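Local coordinates for endoglucanase A (Clostridium acetobutylicum, PDB 3IK2), which probably hydrolyses internal beta-1,4-glucosidic bonds of cellulose and related beta-glucans, as a family 44 glycoside hydrolase endoglucanase, at residues 441-446 against 456-461; 183-188 against 194-199; 333-338 against 346-351. All blocks are in the same frame, centred on the assembly; numbering follows the deposited sequence.

Contact 1 (441-446 against 456-461); sequences MDIIVM and FNFNVS
V445 sits between two phenylalanine rings and meets each in a different way. Its CG1 lies over one face of the F456 ring, 3.6 Å from the ring centroid and 15° off the normal, a CH-pi contact displaced toward the rim. CG2, the other branch, meets F458 at the ring edge, in its plane, 3.8 Å from CZ. The valine torsion divides the work: with CG1 anti to the backbone N (chi1 -177°), CG2 is turned beside that nitrogen and faces the second ring. The two strands, 440-447 and 454-461, run nearly antiparallel (157°) with axes 10.9 Å apart, too far for backbone pairing; they meet almost wholly through side chains, in the interior of the beta-rich domain that accompanies the TIM-like barrel. I443 CG2 comes loosely and obliquely to F458 CE1. At the other end M441 and V460 reach toward each other tip to tip, and the methionine CE lies 3.5 Å from V460 CG1, a tight carbon pair. A flexible, unbranched methionine suits this place because its bend at chi3 can bring the methyl to a short valine. F458 also stacks on F495 of strand 494-499.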
loop_
_atom_site.group_PDB
_atom_site.type_symbol
_atom_site.label_atom_id
_atom_site.label_comp_id
_atom_site.label_asym_id
_atom_site.label_seq_id
_atom_site.Cartn_x
_atom_site.Cartn_y
_atom_site.Cartn_z
ATOM N N MET A 441 22.141 -12.623 -8.662
ATOM C CA MET A 441 21.727 -11.242 -8.622
ATOM C C MET A 441 20.511 -11.043 -9.520
ATOM O O MET A 441 20.442 -11.609 -10.608
ATOM C CB MET A 441 22.865 -10.306 -9.055
ATOM C CG MET A 441 22.346 -8.895 -9.262
ATOM S SD MET A 441 23.511 -7.656 -9.692
ATOM C CE MET A 441 24.595 -8.466 -10.838
ATOM N N ASP A 442 19.560 -10.236 -9.046
ATOM C CA ASP A 442 18.303 -9.990 -9.746
ATOM C C ASP A 442 18.265 -8.539 -10.128
ATOM O O ASP A 442 18.611 -7.680 -9.316
ATOM C CB ASP A 442 17.096 -10.332 -8.877
ATOM C CG ASP A 442 16.895 -11.824 -8.739
ATOM O OD1 ASP A 442 16.297 -12.452 -9.634
ATOM O OD2 ASP A 442 17.356 -12.364 -7.722
ATOM N N ILE A 443 17.897 -8.271 -11.381
ATOM C CA ILE A 443 17.879 -6.906 -11.875
ATOM C C ILE A 443 16.535 -6.665 -12.548
ATOM O O ILE A 443 16.092 -7.476 -13.360
ATOM C CB ILE A 443 19.048 -6.617 -12.846
ATOM C CG1 ILE A 443 20.386 -7.037 -12.231
ATOM C CG2 ILE A 443 19.114 -5.142 -13.179
ATOM C CD1 ILE A 443 21.522 -7.174 -13.251
ATOM N N ILE A 444 15.882 -5.568 -12.182
ATOM C CA ILE A 444 14.721 -5.077 -12.936
ATOM C C ILE A 444 15.165 -3.926 -13.809
ATOM O O ILE A 444 15.785 -2.959 -13.330
ATOM C CB ILE A 444 13.553 -4.601 -12.009
ATOM C CG1 ILE A 444 13.139 -5.704 -11.048
ATOM C CG2 ILE A 444 12.319 -4.114 -12.843
ATOM C CD1 ILE A 444 12.500 -6.915 -11.723
ATOM N N VAL A 445 14.854 -4.038 -15.098
ATOM C CA VAL A 445 15.212 -3.014 -16.064
ATOM C C VAL A 445 14.002 -2.754 -16.946
ATOM O O VAL A 445 13.421 -3.690 -17.508
ATOM C CB VAL A 445 16.460 -3.442 -16.922
ATOM C CG1 VAL A 445 16.849 -2.352 -17.865
ATOM C CG2 VAL A 445 17.638 -3.710 -16.030
ATOM N N MET A 446 13.613 -1.482 -17.042
ATOM C CA MET A 446 12.482 -1.051 -17.872
ATOM C C MET A 446 12.928 0.071 -18.814
ATOM O O MET A 446 13.652 0.996 -18.417
ATOM C CB MET A 446 11.303 -0.488 -17.055
ATOM C CG MET A 446 10.605 -1.372 -16.025
ATOM S SD MET A 446 9.961 -0.283 -14.696
ATOM C CE MET A 446 11.049 -0.819 -13.364
ATOM N N PHE A 456 21.594 -1.229 -23.039
ATOM C CA PHE A 456 22.015 -1.070 -21.673
ATOM C C PHE A 456 23.382 -1.687 -21.566
ATOM O O PHE A 456 23.566 -2.856 -21.881
ATOM C CB PHE A 456 21.049 -1.752 -20.702
ATOM C CG PHE A 456 19.765 -1.016 -20.493
ATOM C CD1 PHE A 456 19.687 0.020 -19.549
ATOM C CD2 PHE A 456 18.619 -1.379 -21.202
ATOM C CE1 PHE A 456 18.496 0.697 -19.331
ATOM C CE2 PHE A 456 17.410 -0.699 -20.986
ATOM C CZ PHE A 456 17.349 0.332 -20.054
ATOM N N ASN A 457 24.325 -0.883 -21.106
ATOM C CA ASN A 457 25.676 -1.327 -20.836
ATOM C C ASN A 457 25.829 -1.466 -19.326
ATOM O O ASN A 457 25.786 -0.479 -18.609
ATOM C CB ASN A 457 26.666 -0.312 -21.438
ATOM C CG ASN A 457 26.313 0.051 -22.877
ATOM O OD1 ASN A 457 26.100 -0.838 -23.716
ATOM N ND2 ASN A 457 26.214 1.353 -23.169
ATOM N N PHE A 458 25.964 -2.704 -18.848
ATOM C CA PHE A 458 25.959 -2.992 -17.435
ATOM C C PHE A 458 27.349 -3.157 -16.915
ATOM O O PHE A 458 28.142 -3.916 -17.477
ATOM C CB PHE A 458 25.178 -4.286 -17.109
ATOM C CG PHE A 458 23.686 -4.199 -17.372
ATOM C CD1 PHE A 458 22.812 -3.811 -16.360
ATOM C CD2 PHE A 458 23.163 -4.523 -18.632
ATOM C CE1 PHE A 458 21.425 -3.726 -16.602
ATOM C CE2 PHE A 458 21.794 -4.448 -18.890
ATOM C CZ PHE A 458 20.918 -4.032 -17.864
ATOM N N ASN A 459 27.615 -2.504 -15.787
ATOM C CA ASN A 459 28.880 -2.667 -15.087
ATOM C C ASN A 459 28.610 -3.098 -13.667
ATOM O O ASN A 459 28.222 -2.279 -12.832
ATOM C CB ASN A 459 29.659 -1.348 -15.086
ATOM C CG ASN A 459 29.672 -0.687 -16.448
ATOM O OD1 ASN A 459 30.488 -1.057 -17.310
ATOM N ND2 ASN A 459 28.744 0.285 -16.670
ATOM N N VAL A 460 28.828 -4.378 -13.389
ATOM C CA VAL A 460 28.595 -4.912 -12.060
ATOM C C VAL A 460 29.906 -4.943 -11.267
ATOM O O VAL A 460 30.833 -5.699 -11.573
ATOM C CB VAL A 460 27.950 -6.304 -12.121
ATOM C CG1 VAL A 460 27.659 -6.806 -10.747
ATOM C CG2 VAL A 460 26.683 -6.263 -12.967
ATOM N N SER A 461 29.985 -4.086 -10.259
ATOM C CA SER A 461 31.083 -4.137 -9.293
ATOM C C SER A 461 30.706 -5.081 -8.140
ATOM O O SER A 461 29.801 -4.802 -7.368
ATOM C CB SER A 461 31.419 -2.722 -8.795
ATOM O OG SER A 461 32.411 -2.766 -7.788
#

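Contact 2 (183-188 against 194-199); sequences LWPSTH and DKTKCS. With ACT (acetate ion), chain J.
A short helical turn, 184-187, and the extended run leading into helix 198-215 meet just after strand 174-177 of the barrel, where the chain leaves the sheet and prepares to enter its next helix. P185 carries much of this contact. Its CB lies 3.5 Å from D194 O, and its CD is 3.9 Å from T196 OG1, while CG lies near D194 O and K195 CA. A proline suits the first turn of a helix, where its missing N-H costs no backbone bond, and its compact ring offers carbon to the passing chain. W184 adds a smaller part: T196 OG1 approaches CE3 of the indole at 3.6 Å, oblique to the ring, and T196 CG2 lies 3.9 Å from the same carbon. The threonine torsion (chi1 -45°) sets OG1 beside its own backbone N and CG2 anti to it, which brings both branches to the six-membered part of the indole. The hydroxyl is not left to the ring alone, since it is hydrogen-bonded to P181 O; W184 NE1, in turn, bonds to D178 OD1. On the outer side the CB atoms of D194 and K195 point away from the turn, as suits charged residues at a surface. There the O of an acetate ion, probably from the crystallisation liquor, is in line for a hydrogen bond from K195 N, though their 2.5 Å separation is doubtfully short. Beyond, K197 holds the N-cap position of helix 198-215. Such a linking segment, folded back on itself between strand and helix, belongs to the beta-alpha connections of a TIM-like barrel.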
loop_
_atom_site.group_PDB
_atom_site.type_symbol
_atom_site.label_atom_id
_atom_site.label_comp_id
_atom_site.label_asym_id
_atom_site.label_seq_id
_atom_site.Cartn_x
_atom_site.Cartn_y
_atom_site.Cartn_z
ATOM N N LEU A 183 -11.612 12.464 5.611
ATOM C CA LEU A 183 -12.728 12.340 4.696
ATOM C C LEU A 183 -13.982 11.764 5.351
ATOM O O LEU A 183 -14.958 11.554 4.682
ATOM C CB LEU A 183 -12.337 11.490 3.474
ATOM C CG LEU A 183 -11.303 12.111 2.552
ATOM C CD1 LEU A 183 -11.189 11.287 1.241
ATOM C CD2 LEU A 183 -11.669 13.565 2.284
ATOM N N TRP A 184 -13.971 11.518 6.655
ATOM C CA TRP A 184 -15.171 10.958 7.296
ATOM C C TRP A 184 -16.438 11.750 6.988
ATOM O O TRP A 184 -17.443 11.138 6.703
ATOM C CB TRP A 184 -15.016 10.820 8.808
ATOM C CG TRP A 184 -14.179 9.663 9.245
ATOM C CD1 TRP A 184 -13.908 8.512 8.537
ATOM C CD2 TRP A 184 -13.502 9.530 10.496
ATOM N NE1 TRP A 184 -13.091 7.687 9.263
ATOM C CE2 TRP A 184 -12.837 8.274 10.480
ATOM C CE3 TRP A 184 -13.375 10.351 11.618
ATOM C CZ2 TRP A 184 -12.063 7.815 11.559
ATOM C CZ3 TRP A 184 -12.576 9.898 12.693
ATOM C CH2 TRP A 184 -11.941 8.651 12.648
ATOM N N PRO A 185 -16.401 13.109 7.065
ATOM C CA PRO A 185 -17.630 13.894 6.805
ATOM C C PRO A 185 -18.143 13.857 5.366
ATOM O O PRO A 185 -19.335 14.070 5.144
ATOM C CB PRO A 185 -17.225 15.335 7.179
ATOM C CG PRO A 185 -15.744 15.369 6.983
ATOM C CD PRO A 185 -15.262 13.990 7.410
ATOM N N SER A 186 -17.269 13.632 4.387
ATOM C CA SER A 186 -17.732 13.609 3.003
ATOM C C SER A 186 -17.926 12.205 2.466
ATOM O O SER A 186 -18.747 12.000 1.589
ATOM C CB SER A 186 -16.828 14.430 2.095
ATOM O OG SER A 186 -15.514 14.009 2.241
ATOM N N THR A 187 -17.149 11.249 2.971
ATOM C CA THR A 187 -17.359 9.853 2.650
ATOM C C THR A 187 -18.501 9.256 3.509
ATOM O O THR A 187 -19.355 8.494 2.983
ATOM C CB THR A 187 -16.074 9.027 2.831
ATOM O OG1 THR A 187 -15.058 9.521 1.956
ATOM C CG2 THR A 187 -16.333 7.527 2.496
ATOM N N HIS A 188 -18.492 9.598 4.800
ATOM C CA HIS A 188 -19.454 9.087 5.796
ATOM C C HIS A 188 -20.214 10.179 6.588
ATOM O O HIS A 188 -20.173 10.177 7.844
ATOM C CB HIS A 188 -18.751 8.128 6.787
ATOM C CG HIS A 188 -18.201 6.894 6.137
ATOM N ND1 HIS A 188 -19.009 5.902 5.614
ATOM C CD2 HIS A 188 -16.931 6.523 5.873
ATOM C CE1 HIS A 188 -18.254 4.951 5.097
ATOM N NE2 HIS A 188 -16.988 5.301 5.250
ATOM N N ASP A 194 -19.494 16.150 11.028
ATOM C CA ASP A 194 -18.558 17.239 11.249
ATOM C C ASP A 194 -17.152 16.971 10.714
ATOM O O ASP A 194 -16.706 15.840 10.625
ATOM C CB ASP A 194 -18.449 17.565 12.736
ATOM C CG ASP A 194 -19.778 18.029 13.360
ATOM O OD1 ASP A 194 -20.726 18.455 12.666
ATOM O OD2 ASP A 194 -19.855 17.965 14.596
ATOM N N LYS A 195 -16.441 18.039 10.385
ATOM C CA LYS A 195 -15.023 17.927 10.051
ATOM C C LYS A 195 -14.239 17.228 11.172
ATOM O O LYS A 195 -14.496 17.428 12.354
ATOM C CB LYS A 195 -14.458 19.313 9.704
ATOM C CG LYS A 195 -14.841 19.759 8.262
ATOM C CD LYS A 195 -14.061 21.008 7.816
ATOM C CE LYS A 195 -13.910 21.067 6.273
ATOM N NZ LYS A 195 -13.191 22.308 5.704
ATOM N N THR A 196 -13.307 16.370 10.795
ATOM C CA THR A 196 -12.458 15.683 11.758
ATOM C C THR A 196 -11.344 16.614 12.245
ATOM O O THR A 196 -10.629 17.206 11.465
ATOM C CB THR A 196 -11.824 14.430 11.125
ATOM O OG1 THR A 196 -12.832 13.701 10.391
ATOM C CG2 THR A 196 -11.159 13.570 12.185
ATOM N N LYS A 197 -11.198 16.734 13.550
ATOM C CA LYS A 197 -10.171 17.581 14.098
ATOM C C LYS A 197 -8.839 16.838 14.132
ATOM O O LYS A 197 -8.796 15.605 14.200
ATOM C CB LYS A 197 -10.556 18.031 15.497
ATOM C CG LYS A 197 -11.647 19.072 15.537
ATOM C CD LYS A 197 -11.942 19.383 17.012
ATOM C CE LYS A 197 -12.848 20.574 17.188
ATOM N NZ LYS A 197 -14.215 20.242 16.711
ATOM N N CYS A 198 -7.756 17.610 14.039
ATOM C CA CYS A 198 -6.413 17.089 14.240
ATOM C C CYS A 198 -6.338 16.437 15.606
ATOM O O CYS A 198 -5.858 15.319 15.733
ATOM C CB CYS A 198 -5.364 18.211 14.122
ATOM S SG CYS A 198 -5.354 18.946 12.520
ATOM N N SER A 199 -6.854 17.116 16.622
ATOM C CA SER A 199 -6.864 16.539 17.985
ATOM C C SER A 199 -7.734 15.262 18.090
ATOM O O SER A 199 -7.387 14.321 18.828
ATOM C CB SER A 199 -7.347 17.576 19.001
ATOM O OG SER A 199 -8.728 17.812 18.820
HETATM C C ACT J . -17.947 21.111 10.999
HETATM O O ACT J . -17.648 20.176 10.242
HETATM O OXT ACT J . -19.023 21.673 10.699
HETATM C CH3 ACT J . -17.080 21.506 12.165
#

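Contact 3 (333-338 against 346-351); sequences PKVKSS and TKLSFS
V335 on helix 331-342 and L348 on strand 347-353 form the tight part of this contact, where V335 CG1 stands 3.7 Å from L348 CD1. The two side chains cross at about a right angle. One methyl of each does the touching. L348 holds CG anti to its backbone N (chi1 178°), and chi2 of 53° completes the placement of CD1 near the valine. Branched aliphatic residues fit here because they fill the space between helix and sheet with carbon and ask for no polar partner. L276 on the neighbouring strand 273-278 touches both of them, and I332 of the helix also rests on L348. The looser side belongs to K336, which is partly exposed. From a CB that points neither toward nor away from the strand, its long chain swings round until NZ is 4.4 Å from L348 CB, a distant approach that makes no bond. Lysine suits such a border, since its methylenes can lie along the edge between helix and strand. The setting is the outer layer of the TIM-like barrel: the helix-to-strand half of a beta-alpha-beta crossover between parallel strands 273-278 and 347-353. With apolar carbon as its close part and a lysine at its margin, the association probably owes its stability to the burial of hydrophobic surface rather than to any directional bond.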
loop_
_atom_site.group_PDB
_atom_site.type_symbol
_atom_site.label_atom_id
_atom_site.label_comp_id
_atom_site.label_asym_id
_atom_site.label_seq_id
_atom_site.Cartn_x
_atom_site.Cartn_y
_atom_site.Cartn_z
ATOM N N PRO A 333 11.464 10.725 0.549
ATOM C CA PRO A 333 12.478 11.458 1.338
ATOM C C PRO A 333 11.904 12.498 2.331
ATOM O O PRO A 333 12.437 12.666 3.421
ATOM C CB PRO A 333 13.346 12.135 0.249
ATOM C CG PRO A 333 13.275 11.154 -0.919
ATOM C CD PRO A 333 11.775 10.772 -0.897
ATOM N N LYS A 334 10.825 13.167 1.954
ATOM C CA LYS A 334 10.131 14.122 2.818
ATOM C C LYS A 334 9.494 13.473 4.018
ATOM O O LYS A 334 9.580 13.977 5.126
ATOM C CB LYS A 334 9.051 14.827 2.021
ATOM C CG LYS A 334 9.390 16.272 1.606
ATOM C CD LYS A 334 10.821 16.483 1.214
ATOM C CE LYS A 334 11.120 15.699 -0.063
ATOM N NZ LYS A 334 12.350 16.134 -0.733
ATOM N N VAL A 335 8.838 12.347 3.782
ATOM C CA VAL A 335 8.159 11.636 4.831
ATOM C C VAL A 335 9.208 11.008 5.750
ATOM O O VAL A 335 9.058 11.002 6.959
ATOM C CB VAL A 335 7.192 10.592 4.253
ATOM C CG1 VAL A 335 6.666 9.690 5.351
ATOM C CG2 VAL A 335 6.035 11.267 3.544
ATOM N N LYS A 336 10.266 10.483 5.156
ATOM C CA LYS A 336 11.394 9.879 5.863
ATOM C C LYS A 336 12.119 10.878 6.773
ATOM O O LYS A 336 12.430 10.565 7.900
ATOM C CB LYS A 336 12.344 9.285 4.829
ATOM C CG LYS A 336 12.866 7.920 5.176
ATOM C CD LYS A 336 11.896 6.839 4.784
ATOM C CE LYS A 336 12.061 5.693 5.734
ATOM N NZ LYS A 336 11.537 4.428 5.188
ATOM N N SER A 337 12.369 12.088 6.287
ATOM C CA SER A 337 12.843 13.197 7.129
ATOM C C SER A 337 11.914 13.519 8.312
ATOM O O SER A 337 12.379 13.740 9.452
ATOM C CB SER A 337 13.020 14.460 6.270
ATOM O OG SER A 337 12.767 15.628 7.030
ATOM N N SER A 338 10.610 13.594 8.055
ATOM C CA SER A 338 9.652 13.743 9.140
ATOM C C SER A 338 9.746 12.608 10.181
ATOM O O SER A 338 9.747 12.890 11.375
ATOM C CB SER A 338 8.237 13.881 8.609
ATOM O OG SER A 338 8.131 14.976 7.716
ATOM N N THR A 346 9.816 4.629 13.122
ATOM C CA THR A 346 8.502 4.401 12.534
ATOM C C THR A 346 8.661 3.950 11.088
ATOM O O THR A 346 9.492 4.475 10.347
ATOM C CB THR A 346 7.603 5.630 12.646
ATOM O OG1 THR A 346 7.571 6.052 14.019
ATOM C CG2 THR A 346 6.165 5.336 12.176
ATOM N N LYS A 347 7.851 2.969 10.687
ATOM C CA LYS A 347 7.876 2.497 9.311
ATOM C C LYS A 347 6.902 3.242 8.400
ATOM O O LYS A 347 5.990 3.914 8.866
ATOM C CB LYS A 347 7.560 0.993 9.271
ATOM C CG LYS A 347 8.525 0.157 10.064
ATOM C CD LYS A 347 7.728 -1.063 10.494
ATOM C CE LYS A 347 8.524 -2.055 11.273
ATOM N NZ LYS A 347 7.747 -3.300 11.141
ATOM N N LEU A 348 7.079 3.065 7.098
ATOM C CA LEU A 348 6.266 3.767 6.113
ATOM C C LEU A 348 5.451 2.757 5.351
ATOM O O LEU A 348 5.997 1.792 4.827
ATOM C CB LEU A 348 7.147 4.570 5.122
ATOM C CG LEU A 348 6.459 5.339 3.990
ATOM C CD1 LEU A 348 5.356 6.271 4.550
ATOM C CD2 LEU A 348 7.540 6.119 3.183
ATOM N N SER A 349 4.153 3.013 5.268
ATOM C CA SER A 349 3.225 2.142 4.534
ATOM C C SER A 349 2.430 2.930 3.490
ATOM O O SER A 349 2.081 4.105 3.716
ATOM C CB SER A 349 2.297 1.441 5.517
ATOM O OG SER A 349 1.181 0.860 4.874
ATOM N N PHE A 350 2.203 2.302 2.327
ATOM C CA PHE A 350 1.210 2.791 1.340
ATOM C C PHE A 350 0.113 1.751 1.150
ATOM O O PHE A 350 0.213 0.866 0.293
ATOM C CB PHE A 350 1.846 3.146 -0.010
ATOM C CG PHE A 350 2.783 4.355 0.049
ATOM C CD1 PHE A 350 4.163 4.184 0.195
ATOM C CD2 PHE A 350 2.276 5.659 -0.032
ATOM C CE1 PHE A 350 5.022 5.297 0.276
ATOM C CE2 PHE A 350 3.131 6.771 0.040
ATOM C CZ PHE A 350 4.506 6.589 0.202
ATOM N N SER A 351 -0.932 1.848 1.970
ATOM C CA SER A 351 -2.006 0.853 1.965
ATOM C C SER A 351 -3.040 1.020 0.855
ATOM O O SER A 351 -3.872 0.143 0.664
ATOM C CB SER A 351 -2.684 0.776 3.329
ATOM O OG SER A 351 -3.282 2.010 3.625
#

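The three contacts follow one another along the chain in the order contact 2, contact 3, contact 1, and none touches another. Contacts 2 and 3 both belong to the TIM-like barrel, with centres 23 Å apart and nearest atoms about 12 Å apart. Contact 1 belongs to the accompanying beta-domain, its centre 27 Å from that of contact 3 and 47 Å from that of contact 2. The calcium ion, bound by E48, D144, D147 and S149, draws no ligand from any of them. Catalysis in this family is expected at the C-terminal ends of the barrel strands; contact 2 follows that end of strand 174-177, whereas contact 3 packs on the outside of its strand.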